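PKS_KS domain-containing protein (Photorhabdus luminescens subsp. laumondii, PDB 6SMO) probably acts as a beta-ketoacyl-acyl-carrier-protein synthase of the thiolase-like superfamily, extending acyl chains, and holds a polyketone chain in its pocket. Local coordinates at residues W63-Q77 and L222-L236. Sequence-based numbering, arbitrary orientation.
Sequences WGRERFGFKSGAIGQ and LCPLSIGSFEALGAL. With LKZ (3,5,7,9,11-pentakis(oxidanylidene)dodecanal), chain H.
Glu-231, on helix 224-233, reaches across to the turn after helix 63-68 and accepts the backbone N-H of Lys-71 and, weakly, that of Ser-72. CG anti to the backbone N and a bend at chi2 swing its carboxylate there. Lys-71 N lies 3.2 Å from Glu-231 OE2, its N-H coming from above the carboxylate plane, 155° at the hydrogen. Ser-72 N to Glu-231 OE1, at 3.5 Å, is the weak bond. Phe-70 crosses Glu-231 obliquely, ring and carboxylate planes 21° apart, with Glu-231 CG 3.6 Å from Phe-70 CD1; the ring extends on to the bare backbone of Gly-228, Phe-70 CE1 3.6 Å from Gly-228 CA. Toward the helix's N-terminal end, Pro-224 CB sits over one face of Phe-68, 3.9 Å from the ring centroid and 24° off the normal, a CH-pi contact. His-118 of the neighbouring Ketoacyl_synth_N domain-containing chain meets Phe-68 edge-to-face. Trp-63 crosses Pro-224 at about a right angle, CZ3 3.7 Å from Pro-224 CG, and meets Ile-227 from the opposite direction. Leu-225, Ser-226, Ser-229 and Phe-230 instead line the polyketone pocket. The chemistry thus joins an aromatic, apolar seam to a buried carboxylate whose charge is probably eased by one good and one weak backbone N-H, the Lys-71 ammonium nearby but not touching.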
loop_
_atom_site.group_PDB
_atom_site.type_symbol
_atom_site.label_atom_id
_atom_site.label_comp_id
_atom_site.label_asym_id
_atom_site.label_seq_id
_atom_site.Cartn_x
_atom_site.Cartn_y
_atom_site.Cartn_z
ATOM N N TRP B 63 27.055 -10.269 4.698
ATOM C CA TRP B 63 26.694 -10.762 3.339
ATOM C C TRP B 63 26.339 -9.595 2.405
ATOM O O TRP B 63 26.436 -9.787 1.179
ATOM C CB TRP B 63 25.575 -11.814 3.402
ATOM C CG TRP B 63 24.250 -11.331 3.913
ATOM C CD1 TRP B 63 23.784 -11.412 5.193
ATOM C CD2 TRP B 63 23.194 -10.730 3.142
ATOM N NE1 TRP B 63 22.521 -10.889 5.275
ATOM C CE2 TRP B 63 22.133 -10.461 4.034
ATOM C CE3 TRP B 63 23.044 -10.385 1.793
ATOM C CZ2 TRP B 63 20.944 -9.865 3.617
ATOM C CZ3 TRP B 63 21.869 -9.794 1.383
ATOM C CH2 TRP B 63 20.834 -9.538 2.284
ATOM N N GLY B 64 25.949 -8.438 2.951
ATOM C CA GLY B 64 25.642 -7.222 2.170
ATOM C C GLY B 64 26.875 -6.656 1.484
ATOM O O GLY B 64 26.802 -6.387 0.269
ATOM N N ARG B 65 27.967 -6.486 2.237
ATOM C CA ARG B 65 29.225 -5.833 1.781
ATOM C C ARG B 65 30.039 -6.801 0.912
ATOM O O ARG B 65 30.563 -6.355 -0.125
ATOM C CB ARG B 65 30.044 -5.366 2.991
ATOM C CG ARG B 65 31.181 -4.411 2.655
ATOM C CD ARG B 65 32.153 -4.251 3.810
ATOM N NE ARG B 65 33.289 -3.398 3.476
ATOM C CZ ARG B 65 33.350 -2.078 3.657
ATOM N NH1 ARG B 65 34.443 -1.419 3.309
ATOM N NH2 ARG B 65 32.330 -1.415 4.180
ATOM N N GLU B 66 30.145 -8.070 1.323
ATOM C CA GLU B 66 31.066 -9.073 0.721
ATOM C C GLU B 66 30.508 -9.577 -0.618
ATOM O O GLU B 66 31.227 -9.467 -1.631
ATOM C CB GLU B 66 31.304 -10.234 1.689
ATOM C CG GLU B 66 32.109 -9.840 2.916
ATOM C CD GLU B 66 32.511 -10.998 3.815
ATOM O OE1 GLU B 66 33.582 -10.908 4.446
ATOM O OE2 GLU B 66 31.750 -11.984 3.885
ATOM N N ARG B 67 29.279 -10.107 -0.618
ATOM C CA ARG B 67 28.665 -10.810 -1.780
ATOM C C ARG B 67 28.200 -9.790 -2.831
ATOM O O ARG B 67 28.640 -9.907 -3.992
ATOM C CB ARG B 67 27.515 -11.709 -1.307
ATOM C CG ARG B 67 26.554 -12.161 -2.399
ATOM C CD ARG B 67 27.184 -13.045 -3.459
ATOM N NE ARG B 67 26.215 -13.408 -4.488
ATOM C CZ ARG B 67 26.441 -14.250 -5.495
ATOM N NH1 ARG B 67 25.481 -14.501 -6.369
ATOM N NH2 ARG B 67 27.618 -14.840 -5.628
ATOM N N PHE B 68 27.345 -8.840 -2.439
ATOM C CA PHE B 68 26.604 -7.928 -3.353
ATOM C C PHE B 68 27.325 -6.581 -3.503
ATOM O O PHE B 68 27.203 -5.969 -4.584
ATOM C CB PHE B 68 25.168 -7.738 -2.860
ATOM C CG PHE B 68 24.340 -8.998 -2.893
ATOM C CD1 PHE B 68 23.856 -9.494 -4.093
ATOM C CD2 PHE B 68 24.059 -9.697 -1.728
ATOM C CE1 PHE B 68 23.101 -10.657 -4.127
ATOM C CE2 PHE B 68 23.305 -10.860 -1.764
ATOM C CZ PHE B 68 22.828 -11.337 -2.963
ATOM N N GLY B 69 28.027 -6.126 -2.461
ATOM C CA GLY B 69 28.792 -4.863 -2.470
ATOM C C GLY B 69 27.930 -3.671 -2.097
ATOM O O GLY B 69 27.982 -2.658 -2.824
ATOM N N PHE B 70 27.162 -3.787 -1.007
ATOM C CA PHE B 70 26.375 -2.686 -0.390
ATOM C C PHE B 70 27.257 -1.949 0.624
ATOM O O PHE B 70 28.074 -2.605 1.299
ATOM C CB PHE B 70 25.111 -3.218 0.295
ATOM C CG PHE B 70 24.188 -4.041 -0.570
ATOM C CD1 PHE B 70 23.884 -3.657 -1.868
ATOM C CD2 PHE B 70 23.591 -5.188 -0.068
ATOM C CE1 PHE B 70 23.025 -4.414 -2.651
ATOM C CE2 PHE B 70 22.730 -5.943 -0.851
ATOM C CZ PHE B 70 22.449 -5.555 -2.140
ATOM N N LYS B 71 27.086 -0.627 0.730
ATOM C CA LYS B 71 27.825 0.251 1.679
ATOM C C LYS B 71 27.253 0.085 3.094
ATOM O O LYS B 71 27.979 0.400 4.057
ATOM C CB LYS B 71 27.758 1.710 1.213
ATOM C CG LYS B 71 28.480 1.996 -0.097
ATOM C CD LYS B 71 28.161 3.351 -0.694
ATOM C CE LYS B 71 28.879 4.492 -0.006
ATOM N NZ LYS B 71 28.423 5.808 -0.513
ATOM N N SER B 72 26.008 -0.390 3.211
ATOM C CA SER B 72 25.309 -0.661 4.497
ATOM C C SER B 72 25.930 -1.883 5.185
ATOM O O SER B 72 26.271 -2.850 4.474
ATOM C CB SER B 72 23.829 -0.855 4.275
ATOM O OG SER B 72 23.157 -1.099 5.501
ATOM N N GLY B 73 26.064 -1.830 6.515
ATOM C CA GLY B 73 26.577 -2.933 7.353
ATOM C C GLY B 73 25.817 -3.059 8.666
ATOM O O GLY B 73 26.432 -3.499 9.656
ATOM N N ALA B 74 24.531 -2.689 8.673
ATOM C CA ALA B 74 23.626 -2.750 9.845
ATOM C C ALA B 74 22.214 -3.142 9.391
ATOM O O ALA B 74 21.756 -2.605 8.362
ATOM C CB ALA B 74 23.620 -1.418 10.554
ATOM N N ILE B 75 21.561 -4.043 10.134
ATOM C CA ILE B 75 20.148 -4.480 9.902
ATOM C C ILE B 75 19.465 -4.722 11.253
ATOM O O ILE B 75 20.174 -5.022 12.235
ATOM C CB ILE B 75 20.082 -5.739 9.010
ATOM C CG1 ILE B 75 21.058 -6.823 9.476
ATOM C CG2 ILE B 75 20.296 -5.378 7.547
ATOM C CD1 ILE B 75 20.740 -8.205 8.948
ATOM N N GLY B 76 18.135 -4.592 11.285
ATOM C CA GLY B 76 17.280 -4.981 12.424
ATOM C C GLY B 76 16.734 -6.385 12.236
ATOM O O GLY B 76 15.598 -6.515 11.739
ATOM N N GLN B 77 17.527 -7.397 12.601
ATOM C CA GLN B 77 17.188 -8.840 12.467
ATOM C C GLN B 77 16.635 -9.347 13.805
ATOM O O GLN B 77 17.139 -8.901 14.855
ATOM C CB GLN B 77 18.428 -9.625 12.033
ATOM C CG GLN B 77 18.108 -10.951 11.359
ATOM C CD GLN B 77 19.333 -11.584 10.747
ATOM O OE1 GLN B 77 20.409 -11.604 11.341
ATOM N NE2 GLN B 77 19.176 -12.112 9.544
ATOM N N LEU B 222 14.519 -8.128 4.580
ATOM C CA LEU B 222 15.971 -8.351 4.672
ATOM C C LEU B 222 16.389 -9.388 3.645
ATOM O O LEU B 222 16.877 -10.425 4.022
ATOM C CB LEU B 222 16.295 -8.777 6.095
ATOM C CG LEU B 222 15.895 -7.755 7.147
ATOM C CD1 LEU B 222 16.533 -8.082 8.477
ATOM C CD2 LEU B 222 16.267 -6.362 6.701
ATOM N N CYS B 223 16.182 -9.057 2.383
ATOM C CA CYS B 223 16.578 -9.851 1.209
ATOM C C CYS B 223 17.379 -8.927 0.302
ATOM O O CYS B 223 17.242 -7.724 0.404
ATOM C CB CYS B 223 15.383 -10.438 0.477
ATOM S SG CYS B 223 14.089 -9.257 0.036
ATOM N N PRO B 224 18.230 -9.451 -0.583
ATOM C CA PRO B 224 19.082 -8.598 -1.417
ATOM C C PRO B 224 18.332 -7.576 -2.288
ATOM O O PRO B 224 18.805 -6.459 -2.404
ATOM C CB PRO B 224 19.820 -9.598 -2.321
ATOM C CG PRO B 224 19.801 -10.895 -1.544
ATOM C CD PRO B 224 18.479 -10.883 -0.808
ATOM N N LEU B 225 17.205 -7.984 -2.883
ATOM C CA LEU B 225 16.362 -7.135 -3.774
ATOM C C LEU B 225 15.882 -5.906 -2.990
ATOM O O LEU B 225 16.137 -4.779 -3.459
ATOM C CB LEU B 225 15.210 -7.987 -4.331
ATOM C CG LEU B 225 13.867 -7.300 -4.595
ATOM C CD1 LEU B 225 14.001 -6.113 -5.537
ATOM C CD2 LEU B 225 12.872 -8.300 -5.162
ATOM N N SER B 226 15.253 -6.117 -1.829
ATOM C CA SER B 226 14.684 -5.052 -0.958
ATOM C C SER B 226 15.797 -4.124 -0.453
ATOM O O SER B 226 15.635 -2.897 -0.583
ATOM C CB SER B 226 13.900 -5.646 0.183
ATOM O OG SER B 226 13.418 -4.632 1.055
ATOM N N ILE B 227 16.879 -4.685 0.096
ATOM C CA ILE B 227 18.025 -3.913 0.669
ATOM C C ILE B 227 18.746 -3.181 -0.473
ATOM O O ILE B 227 19.077 -1.995 -0.291
ATOM C CB ILE B 227 18.975 -4.825 1.476
ATOM C CG1 ILE B 227 18.256 -5.459 2.673
ATOM C CG2 ILE B 227 20.225 -4.063 1.904
ATOM C CD1 ILE B 227 19.132 -6.327 3.550
ATOM N N GLY B 228 18.970 -3.867 -1.599
ATOM C CA GLY B 228 19.630 -3.319 -2.800
ATOM C C GLY B 228 18.839 -2.181 -3.426
ATOM O O GLY B 228 19.474 -1.238 -3.939
ATOM N N SER B 229 17.505 -2.265 -3.397
ATOM C CA SER B 229 16.573 -1.249 -3.956
ATOM C C SER B 229 16.766 0.092 -3.235
ATOM O O SER B 229 16.899 1.119 -3.929
ATOM C CB SER B 229 15.142 -1.712 -3.871
ATOM O OG SER B 229 14.730 -1.845 -2.519
ATOM N N PHE B 230 16.806 0.061 -1.902
ATOM C CA PHE B 230 16.983 1.280 -1.069
ATOM C C PHE B 230 18.438 1.737 -1.158
ATOM O O PHE B 230 18.694 2.936 -1.260
ATOM C CB PHE B 230 16.534 1.013 0.369
ATOM C CG PHE B 230 15.065 0.717 0.526
ATOM C CD1 PHE B 230 14.112 1.665 0.204
ATOM C CD2 PHE B 230 14.632 -0.505 1.000
ATOM C CE1 PHE B 230 12.763 1.395 0.347
ATOM C CE2 PHE B 230 13.284 -0.777 1.135
ATOM C CZ PHE B 230 12.353 0.173 0.812
ATOM N N GLU B 231 19.357 0.779 -1.124
ATOM C CA GLU B 231 20.815 1.032 -1.269
ATOM C C GLU B 231 21.063 1.838 -2.550
ATOM O O GLU B 231 21.735 2.885 -2.466
ATOM C CB GLU B 231 21.582 -0.292 -1.287
ATOM C CG GLU B 231 23.081 -0.124 -1.440
ATOM C CD GLU B 231 23.813 0.387 -0.213
ATOM O OE1 GLU B 231 23.459 -0.033 0.908
ATOM O OE2 GLU B 231 24.742 1.202 -0.382
ATOM N N ALA B 232 20.531 1.364 -3.683
ATOM C CA ALA B 232 20.651 1.991 -5.022
ATOM C C ALA B 232 20.015 3.387 -5.011
ATOM O O ALA B 232 20.577 4.294 -5.655
ATOM C CB ALA B 232 20.014 1.107 -6.066
ATOM N N LEU B 233 18.912 3.542 -4.282
ATOM C CA LEU B 233 18.161 4.815 -4.134
ATOM C C LEU B 233 18.967 5.792 -3.269
ATOM O O LEU B 233 18.889 6.992 -3.508
ATOM C CB LEU B 233 16.832 4.454 -3.469
ATOM C CG LEU B 233 15.887 5.608 -3.155
ATOM C CD1 LEU B 233 15.443 6.309 -4.426
ATOM C CD2 LEU B 233 14.684 5.097 -2.390
ATOM N N GLY B 234 19.727 5.268 -2.309
ATOM C CA GLY B 234 20.582 6.047 -1.392
ATOM C C GLY B 234 19.817 6.514 -0.166
ATOM O O GLY B 234 20.098 7.628 0.317
ATOM N N ALA B 235 18.884 5.688 0.323
ATOM C CA ALA B 235 18.021 5.964 1.497
ATOM C C ALA B 235 18.585 5.276 2.749
ATOM O O ALA B 235 18.218 5.702 3.863
ATOM C CB ALA B 235 16.611 5.513 1.207
ATOM N N LEU B 236 19.437 4.258 2.575
ATOM C CA LEU B 236 20.082 3.499 3.685
ATOM C C LEU B 236 21.307 4.266 4.194
ATOM O O LEU B 236 21.925 5.000 3.397
ATOM C CB LEU B 236 20.476 2.100 3.196
ATOM C CG LEU B 236 19.697 0.935 3.808
ATOM C CD1 LEU B 236 18.203 1.079 3.565
ATOM C CD2 LEU B 236 20.195 -0.393 3.258
HETATM C C4 LKZ H . 11.540 -2.179 -2.817
HETATM C C5 LKZ H . 10.099 -1.755 -2.954
HETATM C C6 LKZ H . 9.224 -1.825 -1.699
HETATM C C7 LKZ H . 8.897 -0.416 -1.255
HETATM C C8 LKZ H . 7.956 -0.191 -0.065
HETATM C C10 LKZ H . 9.047 3.973 2.902
HETATM C C22 LKZ H . 11.655 -3.603 -3.323
HETATM C C11 LKZ H . 9.143 2.990 4.041
HETATM O O19 LKZ H . 10.194 2.747 4.607
HETATM C C3 LKZ H . 8.243 3.226 1.854
HETATM O O23 LKZ H . 7.239 3.724 1.376
HETATM C C2 LKZ H . 8.670 1.788 1.533
HETATM C C9 LKZ H . 7.988 1.307 0.251
HETATM O O20 LKZ H . 7.548 2.098 -0.560
HETATM O O21 LKZ H . 9.424 0.523 -1.810
HETATM O O22 LKZ H . 9.666 -1.402 -4.039
HETATM O O24 LKZ H . 12.001 -3.865 -4.466
HETATM C C23 LKZ H . 11.316 -4.689 -2.320
#